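Local coordinates for protein L-lysine 6-monooxygenase involved in desferrioxamine biosynthesis (Erwinia amylovora CFBP1430, PDB 5O8P) that probably uses FAD and NADPH to hydroxylate an amino group of cadaverine in the biosynthesis of the siderophore desferrioxamine, at residues Glu53-Gln58 with Leu98-Tyr103; Ala204-Tyr209 with Ser276-Ala281. One frame throughout, in Å; residues are numbered along the deposited sequence.

Interaction 1: residues Glu53-Gln58 with Leu98-Tyr103. With FAD (flavin-adenine dinucleotide), chain C.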
loop_
_atom_site.group_PDB
_atom_site.type_symbol
_atom_site.label_atom_id
_atom_site.label_comp_id
_atom_site.label_asym_id
_atom_site.label_seq_id
_atom_site.Cartn_x
_atom_site.Cartn_y
_atom_site.Cartn_z
ATOM N N GLU B 53 -0.609 8.547 -21.399
ATOM C CA GLU B 53 -1.289 7.275 -21.104
ATOM C C GLU B 53 -1.290 6.904 -19.616
ATOM O O GLU B 53 -2.284 6.388 -19.102
ATOM C CB GLU B 53 -0.661 6.129 -21.909
ATOM C CG GLU B 53 -1.089 4.741 -21.452
ATOM C CD GLU B 53 -0.613 3.630 -22.372
ATOM O OE1 GLU B 53 -0.853 3.714 -23.601
ATOM O OE2 GLU B 53 -0.011 2.659 -21.856
ATOM N N SER B 54 -0.174 7.147 -18.949
ATOM C CA SER B 54 -0.038 6.782 -17.546
ATOM C C SER B 54 -0.607 7.814 -16.580
ATOM O O SER B 54 -0.754 7.515 -15.412
ATOM C CB SER B 54 1.443 6.551 -17.213
ATOM O OG SER B 54 2.151 7.780 -17.214
ATOM N N ALA B 55 -0.908 9.018 -17.049
ATOM C CA ALA B 55 -1.304 10.136 -16.167
ATOM C C ALA B 55 -2.702 9.987 -15.555
ATOM O O ALA B 55 -3.672 9.759 -16.287
ATOM C CB ALA B 55 -1.236 11.443 -16.943
ATOM N N HIS B 56 -2.796 10.121 -14.227
ATOM C CA HIS B 56 -4.090 10.173 -13.507
ATOM C C HIS B 56 -4.385 11.556 -12.978
ATOM O O HIS B 56 -3.503 12.388 -12.880
ATOM C CB HIS B 56 -4.184 9.207 -12.301
ATOM C CG HIS B 56 -2.892 8.938 -11.617
ATOM N ND1 HIS B 56 -2.065 7.916 -12.009
ATOM C CD2 HIS B 56 -2.306 9.513 -10.538
ATOM C CE1 HIS B 56 -0.995 7.897 -11.230
ATOM N NE2 HIS B 56 -1.116 8.858 -10.331
ATOM N N LEU B 57 -5.638 11.769 -12.598
ATOM C CA LEU B 57 -5.999 12.905 -11.768
ATOM C C LEU B 57 -5.442 12.737 -10.354
ATOM O O LEU B 57 -5.203 11.610 -9.886
ATOM C CB LEU B 57 -7.517 13.052 -11.671
ATOM C CG LEU B 57 -8.352 13.260 -12.929
ATOM C CD1 LEU B 57 -9.822 13.153 -12.578
ATOM C CD2 LEU B 57 -8.056 14.601 -13.547
ATOM N N GLN B 58 -5.287 13.860 -9.666
ATOM C CA GLN B 58 -4.717 13.883 -8.316
ATOM C C GLN B 58 -5.805 13.874 -7.250
ATOM O O GLN B 58 -5.571 14.215 -6.097
ATOM C CB GLN B 58 -3.841 15.133 -8.158
ATOM C CG GLN B 58 -2.684 15.258 -9.136
ATOM C CD GLN B 58 -1.880 13.978 -9.258
ATOM O OE1 GLN B 58 -1.011 13.688 -8.436
ATOM N NE2 GLN B 58 -2.208 13.183 -10.263
ATOM N N LEU B 98 -9.092 8.630 -11.647
ATOM C CA LEU B 98 -9.333 8.437 -13.051
ATOM C C LEU B 98 -8.077 8.751 -13.852
ATOM O O LEU B 98 -7.299 9.643 -13.491
ATOM C CB LEU B 98 -10.424 9.377 -13.512
ATOM C CG LEU B 98 -11.833 9.210 -12.980
ATOM C CD1 LEU B 98 -12.712 10.372 -13.458
ATOM C CD2 LEU B 98 -12.392 7.870 -13.431
ATOM N N MET B 99 -7.897 8.028 -14.954
ATOM C CA MET B 99 -6.908 8.393 -15.961
ATOM C C MET B 99 -7.356 9.725 -16.575
ATOM O O MET B 99 -8.538 9.909 -16.811
ATOM C CB MET B 99 -6.873 7.348 -17.075
ATOM C CG MET B 99 -6.589 5.901 -16.682
ATOM S SD MET B 99 -5.256 5.635 -15.502
ATOM C CE MET B 99 -3.840 6.458 -16.232
ATOM N N ARG B 100 -6.436 10.639 -16.873
ATOM C CA ARG B 100 -6.811 11.889 -17.546
ATOM C C ARG B 100 -7.535 11.650 -18.841
ATOM O O ARG B 100 -8.424 12.415 -19.188
ATOM C CB ARG B 100 -5.609 12.759 -17.864
ATOM C CG ARG B 100 -4.938 13.356 -16.660
ATOM C CD ARG B 100 -4.739 14.852 -16.788
ATOM N NE ARG B 100 -3.691 15.240 -15.866
ATOM C CZ ARG B 100 -2.387 15.115 -16.096
ATOM N NH1 ARG B 100 -1.929 14.586 -17.223
ATOM N NH2 ARG B 100 -1.529 15.496 -15.158
ATOM N N LYS B 101 -7.150 10.609 -19.565
ATOM C CA LYS B 101 -7.831 10.277 -20.800
ATOM C C LYS B 101 -9.296 9.941 -20.542
ATOM O O LYS B 101 -10.158 10.349 -21.309
ATOM C CB LYS B 101 -7.121 9.143 -21.543
ATOM C CG LYS B 101 -7.924 8.544 -22.691
ATOM C CD LYS B 101 -7.044 7.927 -23.762
ATOM C CE LYS B 101 -6.655 8.974 -24.789
ATOM N NZ LYS B 101 -5.624 8.466 -25.734
ATOM N N GLU B 102 -9.575 9.213 -19.470
ATOM C CA GLU B 102 -10.945 8.852 -19.155
ATOM C C GLU B 102 -11.734 10.064 -18.648
ATOM O O GLU B 102 -12.899 10.213 -18.975
ATOM C CB GLU B 102 -10.984 7.697 -18.156
ATOM C CG GLU B 102 -12.372 7.116 -17.945
ATOM C CD GLU B 102 -12.362 5.668 -17.489
ATOM O OE1 GLU B 102 -11.546 5.290 -16.623
ATOM O OE2 GLU B 102 -13.202 4.902 -18.001
ATOM N N TYR B 103 -11.107 10.939 -17.869
ATOM C CA TYR B 103 -11.800 12.119 -17.363
ATOM C C TYR B 103 -12.204 12.989 -18.522
ATOM O O TYR B 103 -13.308 13.544 -18.541
ATOM C CB TYR B 103 -10.914 12.916 -16.417
ATOM C CG TYR B 103 -11.540 14.187 -15.865
ATOM C CD1 TYR B 103 -12.515 14.147 -14.879
ATOM C CD2 TYR B 103 -11.132 15.424 -16.310
ATOM C CE1 TYR B 103 -13.067 15.311 -14.359
ATOM C CE2 TYR B 103 -11.679 16.597 -15.796
ATOM C CZ TYR B 103 -12.640 16.534 -14.828
ATOM O OH TYR B 103 -13.177 17.700 -14.333
HETATM P PA FAD C . -9.943 25.777 -18.611
HETATM O O1A FAD C . -9.545 24.511 -19.346
HETATM O O2A FAD C . -8.955 26.914 -18.507
HETATM O O5B FAD C . -11.293 26.285 -19.338
HETATM C C5B FAD C . -11.417 27.582 -19.912
HETATM C C4B FAD C . -12.211 27.586 -21.214
HETATM O O4B FAD C . -12.660 28.922 -21.489
HETATM C C3B FAD C . -11.372 27.160 -22.413
HETATM O O3B FAD C . -12.113 26.198 -23.177
HETATM C C2B FAD C . -11.088 28.459 -23.166
HETATM O O2B FAD C . -10.964 28.301 -24.583
HETATM C C1B FAD C . -12.309 29.294 -22.829
HETATM N N9A FAD C . -12.169 30.765 -23.010
HETATM C C8A FAD C . -11.207 31.590 -22.547
HETATM N N7A FAD C . -11.454 32.873 -22.934
HETATM C C5A FAD C . -12.595 32.876 -23.656
HETATM C C6A FAD C . -13.435 33.877 -24.371
HETATM N N6A FAD C . -13.095 35.188 -24.394
HETATM N N1A FAD C . -14.558 33.439 -24.999
HETATM C C2A FAD C . -14.921 32.138 -24.995
HETATM N N3A FAD C . -14.202 31.182 -24.375
HETATM C C4A FAD C . -13.058 31.481 -23.700
HETATM N N1 FAD C . -6.801 19.963 -10.762
HETATM C C2 FAD C . -7.296 18.930 -10.031
HETATM O O2 FAD C . -8.032 19.198 -9.054
HETATM N N3 FAD C . -7.030 17.639 -10.330
HETATM C C4 FAD C . -6.247 17.296 -11.369
HETATM O O4 FAD C . -6.011 16.098 -11.621
HETATM C C4X FAD C . -5.665 18.367 -12.217
HETATM N N5 FAD C . -4.875 18.089 -13.277
HETATM C C5X FAD C . -4.358 19.089 -14.028
HETATM C C6 FAD C . -3.547 18.743 -15.107
HETATM C C7 FAD C . -2.981 19.717 -15.926
HETATM C C7M FAD C . -2.104 19.316 -17.087
HETATM C C8 FAD C . -3.253 21.155 -15.636
HETATM C C8M FAD C . -2.653 22.226 -16.505
HETATM C C9 FAD C . -4.060 21.513 -14.555
HETATM C C9A FAD C . -4.640 20.539 -13.720
HETATM N N10 FAD C . -5.481 20.858 -12.600
HETATM C C10 FAD C . -5.995 19.771 -11.839
HETATM C "C1'" FAD C . -5.842 22.245 -12.199
HETATM C "C2'" FAD C . -7.192 22.706 -12.795
HETATM O "O2'" FAD C . -8.195 21.683 -12.621
HETATM C "C3'" FAD C . -7.115 23.103 -14.282
HETATM O "O3'" FAD C . -6.200 24.195 -14.462
HETATM C "C4'" FAD C . -8.472 23.500 -14.878
HETATM O "O4'" FAD C . -8.458 23.267 -16.291
HETATM C "C5'" FAD C . -8.825 24.963 -14.626
HETATM O "O5'" FAD C . -10.242 25.123 -14.714
HETATM P P FAD C . -10.885 26.108 -15.799
HETATM O O1P FAD C . -12.392 26.004 -15.690
HETATM O O2P FAD C . -10.200 27.422 -15.545
HETATM O O3P FAD C . -10.380 25.296 -17.117
#

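Interaction 2: residues Ala204-Tyr209 with Ser276-Ala281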
loop_
_atom_site.group_PDB
_atom_site.type_symbol
_atom_site.label_atom_id
_atom_site.label_comp_id
_atom_site.label_asym_id
_atom_site.label_seq_id
_atom_site.Cartn_x
_atom_site.Cartn_y
_atom_site.Cartn_z
ATOM N N ALA B 204 5.892 19.003 -14.648
ATOM C CA ALA B 204 7.328 18.780 -14.759
ATOM C C ALA B 204 7.686 17.335 -14.441
ATOM O O ALA B 204 8.386 16.670 -15.207
ATOM C CB ALA B 204 8.090 19.715 -13.816
ATOM N N ALA B 205 7.185 16.849 -13.314
ATOM C CA ALA B 205 7.508 15.504 -12.865
ATOM C C ALA B 205 6.978 14.446 -13.819
ATOM O O ALA B 205 7.690 13.495 -14.133
ATOM C CB ALA B 205 6.987 15.265 -11.462
ATOM N N GLU B 206 5.738 14.605 -14.275
ATOM C CA GLU B 206 5.139 13.647 -15.213
ATOM C C GLU B 206 5.922 13.564 -16.506
ATOM O O GLU B 206 6.127 12.470 -17.026
ATOM C CB GLU B 206 3.706 14.026 -15.534
ATOM C CG GLU B 206 2.759 13.687 -14.413
ATOM C CD GLU B 206 1.358 14.218 -14.613
ATOM O OE1 GLU B 206 1.111 14.958 -15.591
ATOM O OE2 GLU B 206 0.485 13.887 -13.771
ATOM N N ILE B 207 6.349 14.727 -16.997
ATOM C CA ILE B 207 7.183 14.822 -18.181
ATOM C C ILE B 207 8.530 14.183 -17.918
ATOM O O ILE B 207 8.966 13.365 -18.712
ATOM C CB ILE B 207 7.360 16.292 -18.644
ATOM C CG1 ILE B 207 6.069 16.776 -19.278
ATOM C CG2 ILE B 207 8.521 16.453 -19.624
ATOM C CD1 ILE B 207 6.025 18.260 -19.565
ATOM N N TYR B 208 9.180 14.554 -16.813
ATOM C CA TYR B 208 10.484 13.980 -16.470
ATOM C C TYR B 208 10.438 12.455 -16.417
ATOM O O TYR B 208 11.304 11.785 -16.962
ATOM C CB TYR B 208 11.030 14.536 -15.154
ATOM C CG TYR B 208 12.488 14.203 -14.973
ATOM C CD1 TYR B 208 12.877 13.028 -14.336
ATOM C CD2 TYR B 208 13.477 15.047 -15.472
ATOM C CE1 TYR B 208 14.212 12.715 -14.167
ATOM C CE2 TYR B 208 14.822 14.741 -15.329
ATOM C CZ TYR B 208 15.193 13.578 -14.671
ATOM O OH TYR B 208 16.536 13.289 -14.528
ATOM N N TYR B 209 9.415 11.919 -15.776
ATOM C CA TYR B 209 9.210 10.482 -15.738
ATOM C C TYR B 209 9.001 9.887 -17.135
ATOM O O TYR B 209 9.529 8.818 -17.447
ATOM C CB TYR B 209 8.024 10.139 -14.823
ATOM C CG TYR B 209 7.891 8.663 -14.578
ATOM C CD1 TYR B 209 8.663 8.024 -13.613
ATOM C CD2 TYR B 209 7.021 7.897 -15.334
ATOM C CE1 TYR B 209 8.555 6.665 -13.400
ATOM C CE2 TYR B 209 6.906 6.538 -15.123
ATOM C CZ TYR B 209 7.681 5.933 -14.158
ATOM O OH TYR B 209 7.555 4.596 -13.949
ATOM N N SER B 276 3.286 12.151 -4.386
ATOM C CA SER B 276 4.385 11.440 -3.710
ATOM C C SER B 276 4.735 10.104 -4.366
ATOM O O SER B 276 5.900 9.768 -4.437
ATOM C CB SER B 276 4.119 11.290 -2.212
ATOM O OG SER B 276 2.906 10.617 -1.965
ATOM N N SER B 277 3.746 9.372 -4.864
ATOM C CA SER B 277 3.998 8.142 -5.614
ATOM C C SER B 277 4.920 8.357 -6.801
ATOM O O SER B 277 5.763 7.500 -7.096
ATOM C CB SER B 277 2.699 7.555 -6.147
ATOM O OG SER B 277 1.909 7.062 -5.086
ATOM N N LEU B 278 4.729 9.487 -7.483
ATOM C CA LEU B 278 5.492 9.805 -8.677
ATOM C C LEU B 278 6.921 10.183 -8.327
ATOM O O LEU B 278 7.841 9.695 -8.971
ATOM C CB LEU B 278 4.829 10.936 -9.470
ATOM C CG LEU B 278 5.459 11.373 -10.797
ATOM C CD1 LEU B 278 5.557 10.195 -11.760
ATOM C CD2 LEU B 278 4.657 12.514 -11.412
ATOM N N ILE B 279 7.125 11.028 -7.316
ATOM C CA ILE B 279 8.484 11.315 -6.861
ATOM C C ILE B 279 9.222 10.002 -6.601
ATOM O O ILE B 279 10.326 9.801 -7.091
ATOM C CB ILE B 279 8.534 12.142 -5.566
ATOM C CG1 ILE B 279 8.084 13.567 -5.821
ATOM C CG2 ILE B 279 9.960 12.183 -5.003
ATOM C CD1 ILE B 279 7.633 14.301 -4.581
ATOM N N ASN B 280 8.609 9.123 -5.822
ATOM C CA ASN B 280 9.207 7.837 -5.519
ATOM C C ASN B 280 9.384 6.946 -6.737
ATOM O O ASN B 280 10.347 6.190 -6.800
ATOM C CB ASN B 280 8.372 7.095 -4.486
ATOM C CG ASN B 280 8.441 7.729 -3.110
ATOM O OD1 ASN B 280 9.285 8.592 -2.825
ATOM N ND2 ASN B 280 7.552 7.286 -2.237
ATOM N N ALA B 281 8.454 7.008 -7.691
ATOM C CA ALA B 281 8.601 6.246 -8.941
ATOM C C ALA B 281 9.778 6.731 -9.782
ATOM O O ALA B 281 10.438 5.922 -10.444
ATOM C CB ALA B 281 7.327 6.295 -9.745
#

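Interaction 1: residues Glu53-Gln58 with Leu98-Tyr103
Leu57 splits its two methyls between protein and cofactor. With CG anti to its carbonyl carbon (chi1 -59°), it sends CD1 to CD1 of Tyr103 (3.7 Å) and to CB of Leu98, while CD2 stands over a face of the Tyr103 ring, toward its rim, and also reaches O4 of the FAD. The leucine and tyrosine side chains meet at about a right angle, so a branched aliphatic tip is set against a broad ring. Gln58 reaches the flavin through its backbone, N donating to FAD O4 (3.1 Å).

Arg100, bent at chi2 (-129°), brings its guanidinium between His56 O over one face and the flavin methyl C7M over the opposite one, with NE 3.6 Å from FAD C6. Ala55 CB approaches obliquely, and its small size suits a place beside so wide a group. The charge is paired with Glu206, and the residue is one of those that bind NADP(+). Met99 is bent at chi2 and chi3; the thioether's flexible chain can fold its terminal methyl against the carbonyl oxygens of Glu53, Ser54 and Ala55.

His56 and Met99 form an antiparallel non-hydrogen-bonded pair, flanked by Leu57 N to Leu98 O (2.8 Å) and Arg100 N to Ala55 O (3.0 Å). Arg100 lies in the first turn of its helix, where an N-H has no earlier turn to bond to, and the carbonyl of Ala55, just before strand 56-57, supplies the acceptor.

Strand 56-57 thus pairs briefly, through one bridge, with strand 97-99 just where helix 100-113 starts at the N-cap residue Met99. Helices 77-83 and 87-93 pack on Leu98, Trp46 meets Tyr103 edge-to-face, and a second subunit supplies Lys289 to Glu53.

Interaction 2: residues Ala204-Tyr209 with Ser276-Ala281
Glu206 OE1 is bound to Arg100 NH2, a salt bridge formed while the aliphatic root of the same side chain rests on Leu278. OE2 is held by Gln202 one turn earlier, so both carboxylate oxygens have partners, and the pair of bonds should limit rotation of the group. Because the chain runs extended beyond CG, the carboxylate is carried past the leucine, leaving CG to make the contact. CG itself lies 3.7 Å from CD2 of Leu278, and the two side chains cross at about a right angle.

Leu278 bridges the two helices. Its CG is anti to the backbone N (chi1 -177°), which carries the fork across to Ala205 and Tyr209. CD2 meets CB of Ala205 at 3.6 Å, where the small alanine lets a methyl come close to the helix backbone. CD1 turns to Tyr209, one turn on, at 3.9 Å from CB.

The Tyr209 ring, likewise with CG anti to its N, reaches Ala281: the carbonyl O of Ala281 lies at the ring edge, in its plane, 3.6 Å from CE1, and the alanine CB also touches CE1. Ile282 and Leu285 of helix 276-290 continue this apolar surface. The segment axes approach to 10.2 Å at 33°, running in roughly the same direction.

No hydrogen bond joins the two segments, whose contact rests mainly on branched, small and aromatic apolar groups, whereas the carboxylate of Glu206 is taken up by Arg100 and Gln202, which probably helps to orient that NADP(+)-binding arginine.

How the interactions relate
Interaction 1 is the more buried and belongs to the flavin site, joining two short strands and the start of helix 100-113; interaction 2 is partly buried and joins two helices beside the five-stranded parallel sheet, whose glycine-rich turn before helix 202-213 is consistent with a Rossmann-type dinucleotide fold. The chemistry follows this: backbone hydrogen bonds and cofactor contacts in the first, mainly apolar side chains in the second, with no hydrogen bond between its segments. Their centres are about 14 Å apart, and Arg100 with Glu206 ties them directly, linking the flavin side to helix 202-213, whose Ser203 binds NADP(+). Different neighbouring subunits adjoin them, the second at interaction 1 and the third at interaction 2.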